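Local coordinates for protein mini spindles (Drosophila melanogaster, PDB 5VJC) that probably binds tubulin through its TOG domains and so promotes microtubule dynamics and formation of the mitotic spindle, at residues H61-F64 with R65-L68; P34-E37 with F38-L42; L112-L115 with V116-F119; N81-A84 with L85-L89. One frame throughout, in Å; residues are numbered along the deposited sequence.

All four contacts are local, each within one helix or at its ends, in an all-helical chain built of HEAT repeats. Interactions 1 and 2 are surface contacts at helix N-termini, their centres about 17 Å apart; the first relies on a carboxylate cap, a salt bridge and histidines, the second on backbone bonds with glutamates outside and one phenylalanine turned inward. Interaction 3 is the buried one, where aromatic and aliphatic side chains of helix 105-124 pack on one another. Interaction 4, partly buried, spans the short helix 82-87 and ends in an asparagine amide. Only interactions 3 and 4 touch: L85 meets Y114 and V118, and L89 meets V118.

Interaction 1. Residues H61-F64 with R65-L68; sequences HDDF and RYHL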
ATOM      1  N   HIS A  61      18.215   2.017 -14.401  1.00 35.11           N
ATOM      2  CA  HIS A  61      18.930   0.917 -15.019  1.00 40.49           C
ATOM      3  C   HIS A  61      18.000  -0.311 -15.049  1.00 41.22           C
ATOM      4  O   HIS A  61      17.149  -0.480 -14.175  1.00 40.56           O
ATOM      5  CB  HIS A  61      20.220   0.631 -14.247  1.00 43.42           C
ATOM      6  CG  HIS A  61      21.253  -0.101 -15.040  1.00 47.90           C
ATOM      7  ND1 HIS A  61      21.077  -1.395 -15.486  1.00 46.58           N
ATOM      8  CD2 HIS A  61      22.483   0.281 -15.466  1.00 48.23           C
ATOM      9  CE1 HIS A  61      22.151  -1.780 -16.153  1.00 48.23           C
ATOM     10  NE2 HIS A  61      23.016  -0.778 -16.160  1.00 52.52           N
ATOM     11  N   ASP A  62      18.146  -1.163 -16.053  1.00 47.20           N
ATOM     12  CA  ASP A  62      17.283  -2.337 -16.151  1.00 50.41           C
ATOM     13  C   ASP A  62      17.691  -3.430 -15.159  1.00 48.21           C
ATOM     14  O   ASP A  62      16.886  -4.282 -14.807  1.00 50.46           O
ATOM     15  CB  ASP A  62      17.287  -2.891 -17.580  1.00 56.79           C
ATOM     16  CG  ASP A  62      16.001  -2.559 -18.344  1.00 71.63           C
ATOM     17  OD1 ASP A  62      15.296  -1.589 -17.965  1.00 67.87           O
ATOM     18  OD2 ASP A  62      15.695  -3.268 -19.330  1.00 77.03           O
ATOM     19  N   ASP A  63      18.937  -3.387 -14.700  1.00 42.03           N
ATOM     20  CA  ASP A  63      19.493  -4.456 -13.875  1.00 40.95           C
ATOM     21  C   ASP A  63      19.125  -4.248 -12.408  1.00 38.25           C
ATOM     22  O   ASP A  63      19.505  -3.242 -11.812  1.00 35.55           O
ATOM     23  CB  ASP A  63      21.016  -4.513 -14.064  1.00 40.73           C
ATOM     24  CG  ASP A  63      21.660  -5.726 -13.400  1.00 46.36           C
ATOM     25  OD1 ASP A  63      21.320  -6.043 -12.238  1.00 35.43           O
ATOM     26  OD2 ASP A  63      22.533  -6.355 -14.046  1.00 51.54           O
ATOM     27  N   PHE A  64      18.405  -5.209 -11.824  1.00 34.57           N
ATOM     28  CA  PHE A  64      17.891  -5.067 -10.466  1.00 33.53           C
ATOM     29  C   PHE A  64      18.997  -4.822  -9.445  1.00 33.21           C
ATOM     30  O   PHE A  64      18.749  -4.303  -8.364  1.00 31.04           O
ATOM     31  CB  PHE A  64      17.086  -6.311 -10.050  1.00 34.48           C
ATOM     32  CG  PHE A  64      17.942  -7.498  -9.691  1.00 36.13           C
ATOM     33  CD1 PHE A  64      18.366  -7.705  -8.379  1.00 33.98           C
ATOM     34  CD2 PHE A  64      18.327  -8.410 -10.666  1.00 36.05           C
ATOM     35  CE1 PHE A  64      19.164  -8.809  -8.055  1.00 39.38           C
ATOM     36  CE2 PHE A  64      19.120  -9.518 -10.344  1.00 41.74           C
ATOM     37  CZ  PHE A  64      19.543  -9.712  -9.043  1.00 37.37           C
ATOM     38  N   ARG A  65      20.222  -5.217  -9.771  1.00 33.80           N
ATOM     39  CA  ARG A  65      21.314  -5.046  -8.828  1.00 34.59           C
ATOM     40  C   ARG A  65      21.653  -3.572  -8.588  1.00 30.55           C
ATOM     41  O   ARG A  65      22.140  -3.218  -7.515  1.00 30.99           O
ATOM     42  CB  ARG A  65      22.540  -5.819  -9.303  1.00 34.28           C
ATOM     43  CG  ARG A  65      22.337  -7.338  -9.169  1.00 40.14           C
ATOM     44  CD  ARG A  65      23.545  -8.102  -9.616  1.00 46.52           C
ATOM     45  NE  ARG A  65      23.833  -7.829 -11.014  1.00 52.74           N
ATOM     46  CZ  ARG A  65      24.000  -8.765 -11.942  1.00 63.02           C
ATOM     47  NH1 ARG A  65      23.911 -10.047 -11.612  1.00 66.08           N
ATOM     48  NH2 ARG A  65      24.262  -8.416 -13.201  1.00 56.53           N
ATOM     49  N   TYR A  66      21.393  -2.719  -9.575  1.00 31.94           N
ATOM     50  CA  TYR A  66      21.561  -1.277  -9.378  1.00 35.64           C
ATOM     51  C   TYR A  66      20.438  -0.702  -8.513  1.00 29.81           C
ATOM     52  O   TYR A  66      20.633   0.293  -7.809  1.00 33.92           O
ATOM     53  CB  TYR A  66      21.638  -0.549 -10.724  1.00 36.88           C
ATOM     54  CG  TYR A  66      22.897  -0.917 -11.466  1.00 39.82           C
ATOM     55  CD1 TYR A  66      24.143  -0.509 -10.998  1.00 40.02           C
ATOM     56  CD2 TYR A  66      22.850  -1.740 -12.587  1.00 40.99           C
ATOM     57  CE1 TYR A  66      25.306  -0.880 -11.652  1.00 44.09           C
ATOM     58  CE2 TYR A  66      24.002  -2.108 -13.247  1.00 47.13           C
ATOM     59  CZ  TYR A  66      25.228  -1.678 -12.778  1.00 45.23           C
ATOM     60  OH  TYR A  66      26.373  -2.055 -13.445  1.00 45.01           O
ATOM     61  N   HIS A  67      19.271  -1.328  -8.570  1.00 33.59           N
ATOM     62  CA  HIS A  67      18.167  -0.964  -7.682  1.00 30.50           C
ATOM     63  C   HIS A  67      18.483  -1.295  -6.230  1.00 29.36           C
ATOM     64  O   HIS A  67      18.137  -0.526  -5.314  1.00 30.13           O
ATOM     65  CB  HIS A  67      16.892  -1.677  -8.110  1.00 32.44           C
ATOM     66  CG  HIS A  67      16.551  -1.471  -9.548  1.00 33.55           C
ATOM     67  ND1 HIS A  67      15.700  -2.309 -10.235  1.00 32.76           N
ATOM     68  CD2 HIS A  67      16.965  -0.538 -10.435  1.00 30.93           C
ATOM     69  CE1 HIS A  67      15.594  -1.890 -11.482  1.00 33.75           C
ATOM     70  NE2 HIS A  67      16.347  -0.814 -11.627  1.00 38.62           N
ATOM     71  N   LEU A  68      19.142  -2.434  -6.002  1.00 28.39           N
ATOM     72  CA  LEU A  68      19.527  -2.780  -4.639  1.00 31.41           C
ATOM     73  C   LEU A  68      20.532  -1.762  -4.137  1.00 28.83           C
ATOM     74  O   LEU A  68      20.465  -1.334  -2.993  1.00 26.90           O
ATOM     75  CB  LEU A  68      20.110  -4.204  -4.539  1.00 28.28           C
ATOM     76  CG  LEU A  68      19.154  -5.395  -4.723  1.00 30.05           C
ATOM     77  CD1 LEU A  68      19.934  -6.698  -4.792  1.00 32.96           C
ATOM     78  CD2 LEU A  68      18.128  -5.475  -3.611  1.00 30.77           C
TER
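D63 caps the N-terminus of helix 64-77 in this HEAT-repeat protein, where polar bonds and ring packing both hold the contact. As the N-cap residue, it accepts from R65 N through the anti lone pair of OD1 at 2.8 Å. Aspartate suits the place because its short carboxylate reaches an amide that the first helical turn cannot satisfy. Its other oxygen, OD2, forms a salt bridge with R65 NH2, weak as a hydrogen bond.

Among the aromatic groups, one face of the H61 imidazole meets Y66: CD2 of the tyrosine stands 3.3 Å above the histidine plane, over its centre. The rings are oblique, at 37°. D63 N donates in the plane of the H61 ring to ND1, fixing its rotation. F64 places CG between its backbone N and carbonyl carbon (chi1 77°), which sets one ring face beneath R65 CG in a CH-pi contact and the rim beside L68 CD1. F64 and L68 both continue onto V107 of helix 105-124.

The buried H67 reaches back to the loop, where its NE2 donates to H61 O at 2.7 Å, the oxygen lying 24° out of the imidazole plane.

Interaction 2. Residues P34-E37 with F38-L42; sequences PREE and FTELL
E37 and F38 lie side by side at the start of helix 36-48, pointing the same way although one is exposed and the other buried. E37 carries its CG between the backbone N and the carbonyl carbon (chi1 62°) and bends again at chi2, which lays CG and OE2 alongside the F38 ring. Its CG comes 3.8 Å from F38 CD2, approaching the ring obliquely. E37 OE2 lies 3.9 Å from F38 CE2. Carboxylate and ring planes are 28° apart. The methylene groups of glutamate can lie against an aromatic ring, while E37 also meets L27 in the preceding loop.

F38 has CG beside its own backbone N, which brings the ring edge toward R35 O, close to the ring plane. Phenylalanine suits this inward position: its ring meets W29 edge-to-face and also packs against F31.

On another side of the helix, E36 and E40 run alongside each other. E36 is extended, whereas E40 bends at chi2, and E36 CG lies 3.8 Å from E40 OE2. The carboxylate planes are 77° apart.

The backbone closes the first turns. R35, at the N-cap, accepts from F38 N through its carbonyl O at 3.1 Å. Next, E40 N donates to E36 O at 2.8 Å, and L41 N to E37 O.

With E36 OE2 only 4.2 Å from E40 OE2, like charges probably repel somewhat. Acidic residues nevertheless suit a helix N-terminus, where the positive end of the dipole is likely to offset part of that cost.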
ATOM      1  N   PRO A  34       2.865  -0.088 -15.047  1.00 49.93           N
ATOM      2  CA  PRO A  34       3.583   1.137 -15.418  1.00 47.62           C
ATOM      3  C   PRO A  34       4.294   0.990 -16.759  1.00 50.10           C
ATOM      4  O   PRO A  34       5.068   0.057 -16.944  1.00 53.33           O
ATOM      5  CB  PRO A  34       4.591   1.307 -14.280  1.00 49.32           C
ATOM      6  CG  PRO A  34       4.872  -0.088 -13.824  1.00 49.35           C
ATOM      7  CD  PRO A  34       3.568  -0.850 -13.994  1.00 49.58           C
ATOM      8  N   ARG A  35       4.020   1.890 -17.689  1.00 43.49           N
ATOM      9  CA  ARG A  35       4.726   1.892 -18.960  1.00 42.23           C
ATOM     10  C   ARG A  35       5.714   3.057 -18.983  1.00 41.33           C
ATOM     11  O   ARG A  35       5.874   3.749 -17.980  1.00 33.78           O
ATOM     12  CB  ARG A  35       3.733   1.972 -20.115  1.00 44.57           C
ATOM     13  CG  ARG A  35       2.745   0.808 -20.127  1.00 48.99           C
ATOM     14  CD  ARG A  35       3.471  -0.534 -20.284  1.00 46.91           C
ATOM     15  NE  ARG A  35       2.543  -1.661 -20.257  1.00 53.11           N
ATOM     16  CZ  ARG A  35       2.913  -2.939 -20.323  1.00 54.62           C
ATOM     17  NH1 ARG A  35       4.198  -3.259 -20.415  1.00 51.98           N
ATOM     18  NH2 ARG A  35       1.997  -3.898 -20.297  1.00 51.62           N
ATOM     19  N   GLU A  36       6.361   3.283 -20.121  1.00 36.39           N
ATOM     20  CA  GLU A  36       7.541   4.144 -20.166  1.00 35.60           C
ATOM     21  C   GLU A  36       7.215   5.624 -19.940  1.00 29.75           C
ATOM     22  O   GLU A  36       8.074   6.379 -19.501  1.00 33.67           O
ATOM     23  CB  GLU A  36       8.287   3.986 -21.512  1.00 43.36           C
ATOM     24  CG  GLU A  36       9.635   4.751 -21.540  1.00 50.79           C
ATOM     25  CD  GLU A  36      10.383   4.678 -22.876  1.00 67.61           C
ATOM     26  OE1 GLU A  36       9.835   5.144 -23.893  1.00 65.86           O
ATOM     27  OE2 GLU A  36      11.527   4.164 -22.908  1.00 73.90           O
ATOM     28  N   GLU A  37       5.990   6.046 -20.240  1.00 28.03           N
ATOM     29  CA  GLU A  37       5.630   7.439 -20.017  1.00 36.80           C
ATOM     30  C   GLU A  37       5.740   7.775 -18.531  1.00 33.06           C
ATOM     31  O   GLU A  37       6.063   8.902 -18.179  1.00 32.41           O
ATOM     32  CB  GLU A  37       4.221   7.757 -20.527  1.00 36.39           C
ATOM     33  CG  GLU A  37       3.095   6.988 -19.850  1.00 38.40           C
ATOM     34  CD  GLU A  37       2.673   5.734 -20.612  1.00 48.42           C
ATOM     35  OE1 GLU A  37       3.505   5.165 -21.363  1.00 48.54           O
ATOM     36  OE2 GLU A  37       1.498   5.324 -20.461  1.00 53.77           O
ATOM     37  N   PHE A  38       5.516   6.790 -17.663  1.00 28.01           N
ATOM     38  CA  PHE A  38       5.643   7.038 -16.231  1.00 30.61           C
ATOM     39  C   PHE A  38       7.107   7.062 -15.826  1.00 28.39           C
ATOM     40  O   PHE A  38       7.519   7.895 -15.044  1.00 25.16           O
ATOM     41  CB  PHE A  38       4.841   6.005 -15.435  1.00 28.21           C
ATOM     42  CG  PHE A  38       3.349   6.196 -15.570  1.00 29.73           C
ATOM     43  CD1 PHE A  38       2.696   7.180 -14.844  1.00 27.71           C
ATOM     44  CD2 PHE A  38       2.612   5.426 -16.466  1.00 31.58           C
ATOM     45  CE1 PHE A  38       1.343   7.380 -14.981  1.00 28.47           C
ATOM     46  CE2 PHE A  38       1.247   5.621 -16.599  1.00 30.75           C
ATOM     47  CZ  PHE A  38       0.616   6.606 -15.856  1.00 26.50           C
ATOM     48  N   THR A  39       7.910   6.180 -16.401  1.00 27.54           N
ATOM     49  CA  THR A  39       9.336   6.197 -16.119  1.00 30.73           C
ATOM     50  C   THR A  39       9.981   7.520 -16.590  1.00 32.86           C
ATOM     51  O   THR A  39      10.806   8.102 -15.886  1.00 32.84           O
ATOM     52  CB  THR A  39      10.009   4.982 -16.775  1.00 34.16           C
ATOM     53  OG1 THR A  39       9.512   3.804 -16.134  1.00 34.09           O
ATOM     54  CG2 THR A  39      11.506   5.037 -16.616  1.00 35.37           C
ATOM     55  N   GLU A  40       9.572   8.017 -17.751  1.00 32.38           N
ATOM     56  CA  GLU A  40      10.139   9.268 -18.280  1.00 36.36           C
ATOM     57  C   GLU A  40       9.713  10.482 -17.469  1.00 31.41           C
ATOM     58  O   GLU A  40      10.523  11.366 -17.191  1.00 31.24           O
ATOM     59  CB  GLU A  40       9.755   9.463 -19.752  1.00 35.06           C
ATOM     60  CG  GLU A  40      10.442   8.459 -20.678  1.00 50.37           C
ATOM     61  CD  GLU A  40      11.901   8.238 -20.288  1.00 58.36           C
ATOM     62  OE1 GLU A  40      12.664   9.236 -20.262  1.00 61.31           O
ATOM     63  OE2 GLU A  40      12.274   7.077 -19.976  1.00 56.75           O
ATOM     64  N   LEU A  41       8.446  10.529 -17.084  1.00 29.45           N
ATOM     65  CA  LEU A  41       7.974  11.586 -16.177  1.00 28.02           C
ATOM     66  C   LEU A  41       8.765  11.602 -14.865  1.00 27.09           C
ATOM     67  O   LEU A  41       9.270  12.644 -14.432  1.00 28.87           O
ATOM     68  CB  LEU A  41       6.482  11.403 -15.884  1.00 28.72           C
ATOM     69  CG  LEU A  41       5.943  12.236 -14.720  1.00 30.78           C
ATOM     70  CD1 LEU A  41       5.978  13.717 -15.100  1.00 31.78           C
ATOM     71  CD2 LEU A  41       4.540  11.794 -14.384  1.00 31.39           C
ATOM     72  N   LEU A  42       8.880  10.450 -14.214  1.00 27.17           N
ATOM     73  CA  LEU A  42       9.595  10.407 -12.934  1.00 25.81           C
ATOM     74  C   LEU A  42      11.069  10.831 -13.095  1.00 22.90           C
ATOM     75  O   LEU A  42      11.630  11.535 -12.241  1.00 25.65           O
ATOM     76  CB  LEU A  42       9.530   9.007 -12.311  1.00 26.30           C
ATOM     77  CG  LEU A  42      10.207   8.882 -10.950  1.00 23.63           C
ATOM     78  CD1 LEU A  42       9.529   9.803  -9.924  1.00 21.79           C
ATOM     79  CD2 LEU A  42      10.173   7.419 -10.469  1.00 23.92           C
TER

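Interaction 3. Residues L112-L115 with V116-F119; sequences LEYL and VQVF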
ATOM      1  N   LEU A 112      11.203  -2.674   0.957  1.00 23.77           N
ATOM      2  CA  LEU A 112      10.257  -2.631   2.076  1.00 26.35           C
ATOM      3  C   LEU A 112      10.951  -2.312   3.401  1.00 22.34           C
ATOM      4  O   LEU A 112      10.432  -1.540   4.165  1.00 22.67           O
ATOM      5  CB  LEU A 112       9.472  -3.945   2.169  1.00 25.36           C
ATOM      6  CG  LEU A 112       8.450  -4.073   1.032  1.00 26.86           C
ATOM      7  CD1 LEU A 112       7.975  -5.524   0.840  1.00 24.23           C
ATOM      8  CD2 LEU A 112       7.272  -3.131   1.265  1.00 25.21           C
ATOM      9  N   GLU A 113      12.120  -2.892   3.667  1.00 26.60           N
ATOM     10  CA  GLU A 113      12.886  -2.528   4.870  1.00 29.58           C
ATOM     11  C   GLU A 113      13.209  -1.040   4.925  1.00 28.31           C
ATOM     12  O   GLU A 113      13.103  -0.419   5.966  1.00 27.69           O
ATOM     13  CB  GLU A 113      14.221  -3.269   4.943  1.00 35.42           C
ATOM     14  CG  GLU A 113      14.235  -4.602   5.629  1.00 46.87           C
ATOM     15  CD  GLU A 113      15.651  -5.179   5.662  1.00 50.63           C
ATOM     16  OE1 GLU A 113      16.618  -4.378   5.672  1.00 51.39           O
ATOM     17  OE2 GLU A 113      15.790  -6.422   5.666  1.00 54.67           O
ATOM     18  N   TYR A 114      13.683  -0.501   3.805  1.00 25.41           N
ATOM     19  CA  TYR A 114      13.946   0.938   3.695  1.00 25.08           C
ATOM     20  C   TYR A 114      12.702   1.738   4.020  1.00 20.50           C
ATOM     21  O   TYR A 114      12.729   2.672   4.818  1.00 23.79           O
ATOM     22  CB  TYR A 114      14.444   1.285   2.288  1.00 24.99           C
ATOM     23  CG  TYR A 114      14.547   2.790   2.005  1.00 27.98           C
ATOM     24  CD1 TYR A 114      15.327   3.620   2.804  1.00 27.68           C
ATOM     25  CD2 TYR A 114      13.871   3.363   0.930  1.00 25.73           C
ATOM     26  CE1 TYR A 114      15.429   4.984   2.540  1.00 24.43           C
ATOM     27  CE2 TYR A 114      13.976   4.728   0.659  1.00 23.11           C
ATOM     28  CZ  TYR A 114      14.751   5.528   1.462  1.00 25.86           C
ATOM     29  OH  TYR A 114      14.831   6.887   1.191  1.00 26.13           O
ATOM     30  N   LEU A 115      11.593   1.350   3.410  1.00 23.30           N
ATOM     31  CA  LEU A 115      10.324   2.039   3.632  1.00 22.44           C
ATOM     32  C   LEU A 115       9.927   2.078   5.099  1.00 27.25           C
ATOM     33  O   LEU A 115       9.355   3.073   5.558  1.00 25.17           O
ATOM     34  CB  LEU A 115       9.211   1.373   2.816  1.00 21.99           C
ATOM     35  CG  LEU A 115       9.205   1.826   1.358  1.00 23.18           C
ATOM     36  CD1 LEU A 115       8.409   0.842   0.534  1.00 20.97           C
ATOM     37  CD2 LEU A 115       8.604   3.245   1.252  1.00 18.85           C
ATOM     38  N   VAL A 116      10.202   0.987   5.824  1.00 26.32           N
ATOM     39  CA  VAL A 116       9.959   0.979   7.256  1.00 28.02           C
ATOM     40  C   VAL A 116      10.786   2.076   7.924  1.00 27.43           C
ATOM     41  O   VAL A 116      10.258   2.789   8.767  1.00 29.02           O
ATOM     42  CB  VAL A 116      10.261  -0.401   7.894  1.00 32.65           C
ATOM     43  CG1 VAL A 116      10.211  -0.320   9.419  1.00 30.03           C
ATOM     44  CG2 VAL A 116       9.254  -1.431   7.391  1.00 28.70           C
ATOM     45  N   GLN A 117      12.063   2.221   7.551  1.00 28.23           N
ATOM     46  CA  GLN A 117      12.907   3.292   8.121  1.00 33.91           C
ATOM     47  C   GLN A 117      12.358   4.678   7.751  1.00 29.77           C
ATOM     48  O   GLN A 117      12.341   5.599   8.572  1.00 31.38           O
ATOM     49  CB  GLN A 117      14.364   3.207   7.640  1.00 31.16           C
ATOM     50  CG  GLN A 117      15.116   1.871   7.732  1.00 34.40           C
ATOM     51  CD  GLN A 117      16.417   1.944   6.922  1.00 45.46           C
ATOM     52  OE1 GLN A 117      16.604   1.225   5.921  1.00 44.42           O
ATOM     53  NE2 GLN A 117      17.307   2.865   7.321  1.00 50.47           N
ATOM     54  N   VAL A 118      11.918   4.822   6.506  1.00 24.18           N
ATOM     55  CA  VAL A 118      11.329   6.085   6.041  1.00 22.38           C
ATOM     56  C   VAL A 118      10.083   6.468   6.829  1.00 27.00           C
ATOM     57  O   VAL A 118       9.967   7.599   7.298  1.00 23.12           O
ATOM     58  CB  VAL A 118      10.957   6.013   4.546  1.00 22.12           C
ATOM     59  CG1 VAL A 118      10.051   7.185   4.145  1.00 20.84           C
ATOM     60  CG2 VAL A 118      12.220   5.997   3.691  1.00 21.79           C
ATOM     61  N   PHE A 119       9.144   5.535   6.980  1.00 24.61           N
ATOM     62  CA  PHE A 119       7.887   5.906   7.625  1.00 24.29           C
ATOM     63  C   PHE A 119       8.064   6.140   9.119  1.00 24.17           C
ATOM     64  O   PHE A 119       7.363   6.972   9.689  1.00 24.92           O
ATOM     65  CB  PHE A 119       6.795   4.867   7.322  1.00 21.08           C
ATOM     66  CG  PHE A 119       6.120   5.133   6.015  1.00 23.90           C
ATOM     67  CD1 PHE A 119       5.009   5.955   5.951  1.00 24.02           C
ATOM     68  CD2 PHE A 119       6.663   4.650   4.835  1.00 24.52           C
ATOM     69  CE1 PHE A 119       4.417   6.265   4.736  1.00 20.89           C
ATOM     70  CE2 PHE A 119       6.071   4.946   3.604  1.00 24.98           C
ATOM     71  CZ  PHE A 119       4.948   5.756   3.559  1.00 21.72           C
TER
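Y114 O accepts from V118 N at 2.9 Å, a nearly straight bond within helix 105-124 of this HEAT-repeat domain. The same i to i+4 pattern joins L112 O to V116 N, E113 O to Q117 N and L115 O to F119 N, and it places the side chains of successive turns over one another.

V118 sets its CG2 over one face of the Y114 ring, 3.6 Å from the centroid and 20° off the normal, a CH-pi contact. The methyl is offset toward the rim and comes closest to CZ, at 3.4 Å. Y114 reaches it with CG opposite its backbone N (chi1 171°), which leans the ring toward the next turn, within reach of V118. A large flat side chain suits this site, since it also meets I71 and L74 of helix 64-77 and I92 of helix 89-99. Shortening Y114 to an alanine would probably leave V118 CG2 without the ring face it packs on and open a gap between these helices.

Q117 crosses Y114 at about a right angle, its OE1 near the ring edge; that oxygen is hydrogen-bonded to S75 OG of helix 64-77.

L115 and F119 run side by side toward helix 150-166, both being nonpolar and buried. L115 CD2 lies 3.9 Å from F119 CE2, and L115 O sits in the F119 ring plane, 3.2 Å from CD2.

Interaction 4. Residues N81-A84 with L85-L89; sequences NSKA and LVCNL
N81, at the N-cap of helix 82-87, opens the first turn with its backbone: N81 O accepts from L85 N in a weak bond of 3.3 Å. The next residue, S82, gives its carbonyl to V86 N at 3.0 Å, and V86 CG2 rests against that same oxygen. A small serine suits this place, where its side chain meets V121 of helix 105-124.

K83 O accepts from C87 N at 2.9 Å. Along the outside of this turn, the aliphatic part of K83 reaches C87: its CD lies 4.1 Å from SG. The lysine begins with CG opposite the backbone N (chi1 -164°) and bends at chi2, which carries CD toward the sulfur. A long chain suits this exposed site, as its methylenes can pack while the amine extends onward.

A84 is buried, and its methyl takes little space. Its carbonyl oxygen is gripped twice by N88, from the backbone N at 3.0 Å and from ND2 at 2.9 Å, the latter bond straight at 168° with the oxygen in the amide plane. ND2 also donates to C9 O, so both its bonds help fix the amide's rotation where the helix ends. A leucine in place of N88 would probably leave A84 O without its second donor and C9 O without its partner.

Beyond N88 the chain enters helix 89-99. L85 and L89 face helix 105-124, L85 against Y114 and L89 against V118 and L122, while K14 NZ and R17 NH2 of helix 13-22 bond V86 O and, weakly, C87 O.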
ATOM      1  N   ASN A  81      20.404  12.865   6.599  1.00 49.57           N
ATOM      2  CA  ASN A  81      19.699  13.785   5.722  1.00 50.86           C
ATOM      3  C   ASN A  81      18.229  13.432   5.543  1.00 46.80           C
ATOM      4  O   ASN A  81      17.765  13.199   4.426  1.00 45.85           O
ATOM      5  CB  ASN A  81      20.399  13.850   4.362  1.00 47.64           C
ATOM      6  CG  ASN A  81      20.346  15.248   3.743  1.00 58.23           C
ATOM      7  OD1 ASN A  81      19.531  16.101   4.144  1.00 62.52           O
ATOM      8  ND2 ASN A  81      21.208  15.489   2.762  1.00 62.57           N
ATOM      9  N   SER A  82      17.500  13.414   6.652  1.00 42.70           N
ATOM     10  CA  SER A  82      16.071  13.137   6.643  1.00 38.36           C
ATOM     11  C   SER A  82      15.258  14.307   6.075  1.00 41.32           C
ATOM     12  O   SER A  82      14.198  14.106   5.472  1.00 37.01           O
ATOM     13  CB  SER A  82      15.600  12.817   8.060  1.00 37.93           C
ATOM     14  OG  SER A  82      15.555  13.998   8.837  1.00 50.50           O
ATOM     15  N   LYS A  83      15.743  15.532   6.263  1.00 40.95           N
ATOM     16  CA  LYS A  83      15.063  16.691   5.692  1.00 40.78           C
ATOM     17  C   LYS A  83      14.948  16.524   4.171  1.00 35.02           C
ATOM     18  O   LYS A  83      13.868  16.675   3.584  1.00 31.36           O
ATOM     19  CB  LYS A  83      15.809  17.986   6.041  1.00 46.62           C
ATOM     20  CG  LYS A  83      15.010  19.272   5.836  1.00 46.72           C
ATOM     21  CD  LYS A  83      13.493  19.039   5.825  1.00 50.80           C
ATOM     22  CE  LYS A  83      12.727  20.365   5.770  1.00 57.86           C
ATOM     23  NZ  LYS A  83      11.263  20.155   5.557  1.00 56.48           N
ATOM     24  N   ALA A  84      16.062  16.177   3.547  1.00 32.51           N
ATOM     25  CA  ALA A  84      16.103  15.972   2.104  1.00 35.20           C
ATOM     26  C   ALA A  84      15.170  14.826   1.664  1.00 29.88           C
ATOM     27  O   ALA A  84      14.430  14.966   0.690  1.00 28.50           O
ATOM     28  CB  ALA A  84      17.535  15.711   1.654  1.00 37.07           C
ATOM     29  N   LEU A  85      15.191  13.715   2.398  1.00 35.95           N
ATOM     30  CA  LEU A  85      14.268  12.608   2.122  1.00 31.86           C
ATOM     31  C   LEU A  85      12.837  13.141   2.075  1.00 27.58           C
ATOM     32  O   LEU A  85      12.144  12.942   1.081  1.00 27.30           O
ATOM     33  CB  LEU A  85      14.400  11.480   3.166  1.00 34.78           C
ATOM     34  CG  LEU A  85      13.639  10.178   2.848  1.00 29.88           C
ATOM     35  CD1 LEU A  85      12.159  10.271   3.198  1.00 28.87           C
ATOM     36  CD2 LEU A  85      13.810   9.865   1.381  1.00 30.37           C
ATOM     37  N   VAL A  86      12.408  13.846   3.118  1.00 25.10           N
ATOM     38  CA  VAL A  86      11.050  14.396   3.153  1.00 26.26           C
ATOM     39  C   VAL A  86      10.742  15.339   1.979  1.00 28.81           C
ATOM     40  O   VAL A  86       9.662  15.269   1.377  1.00 25.05           O
ATOM     41  CB  VAL A  86      10.778  15.141   4.482  1.00 33.24           C
ATOM     42  CG1 VAL A  86       9.415  15.843   4.447  1.00 30.42           C
ATOM     43  CG2 VAL A  86      10.848  14.152   5.655  1.00 36.36           C
ATOM     44  N   CYS A  87      11.685  16.222   1.663  1.00 30.14           N
ATOM     45  CA  CYS A  87      11.575  17.093   0.495  1.00 29.96           C
ATOM     46  C   CYS A  87      11.401  16.321  -0.829  1.00 29.42           C
ATOM     47  O   CYS A  87      10.807  16.833  -1.792  1.00 26.90           O
ATOM     48  CB  CYS A  87      12.809  18.004   0.410  1.00 32.01           C
ATOM     49  SG  CYS A  87      12.884  19.232   1.736  1.00 37.91           S
ATOM     50  N   ASN A  88      11.933  15.103  -0.888  1.00 26.06           N
ATOM     51  CA  ASN A  88      11.838  14.318  -2.108  1.00 25.57           C
ATOM     52  C   ASN A  88      10.991  13.044  -1.926  1.00 23.57           C
ATOM     53  O   ASN A  88      11.021  12.151  -2.762  1.00 22.51           O
ATOM     54  CB  ASN A  88      13.239  13.963  -2.606  1.00 25.77           C
ATOM     55  CG  ASN A  88      14.035  15.190  -3.028  1.00 28.17           C
ATOM     56  OD1 ASN A  88      13.995  15.580  -4.184  1.00 29.62           O
ATOM     57  ND2 ASN A  88      14.754  15.799  -2.087  1.00 28.66           N
ATOM     58  N   LEU A  89      10.213  12.991  -0.850  1.00 23.74           N
ATOM     59  CA  LEU A  89       9.473  11.772  -0.512  1.00 24.44           C
ATOM     60  C   LEU A  89       8.617  11.239  -1.654  1.00 23.56           C
ATOM     61  O   LEU A  89       8.588  10.030  -1.913  1.00 22.05           O
ATOM     62  CB  LEU A  89       8.569  12.018   0.710  1.00 21.31           C
ATOM     63  CG  LEU A  89       7.708  10.826   1.165  1.00 19.77           C
ATOM     64  CD1 LEU A  89       8.574   9.608   1.588  1.00 19.25           C
ATOM     65  CD2 LEU A  89       6.727  11.253   2.298  1.00 15.13           C
TER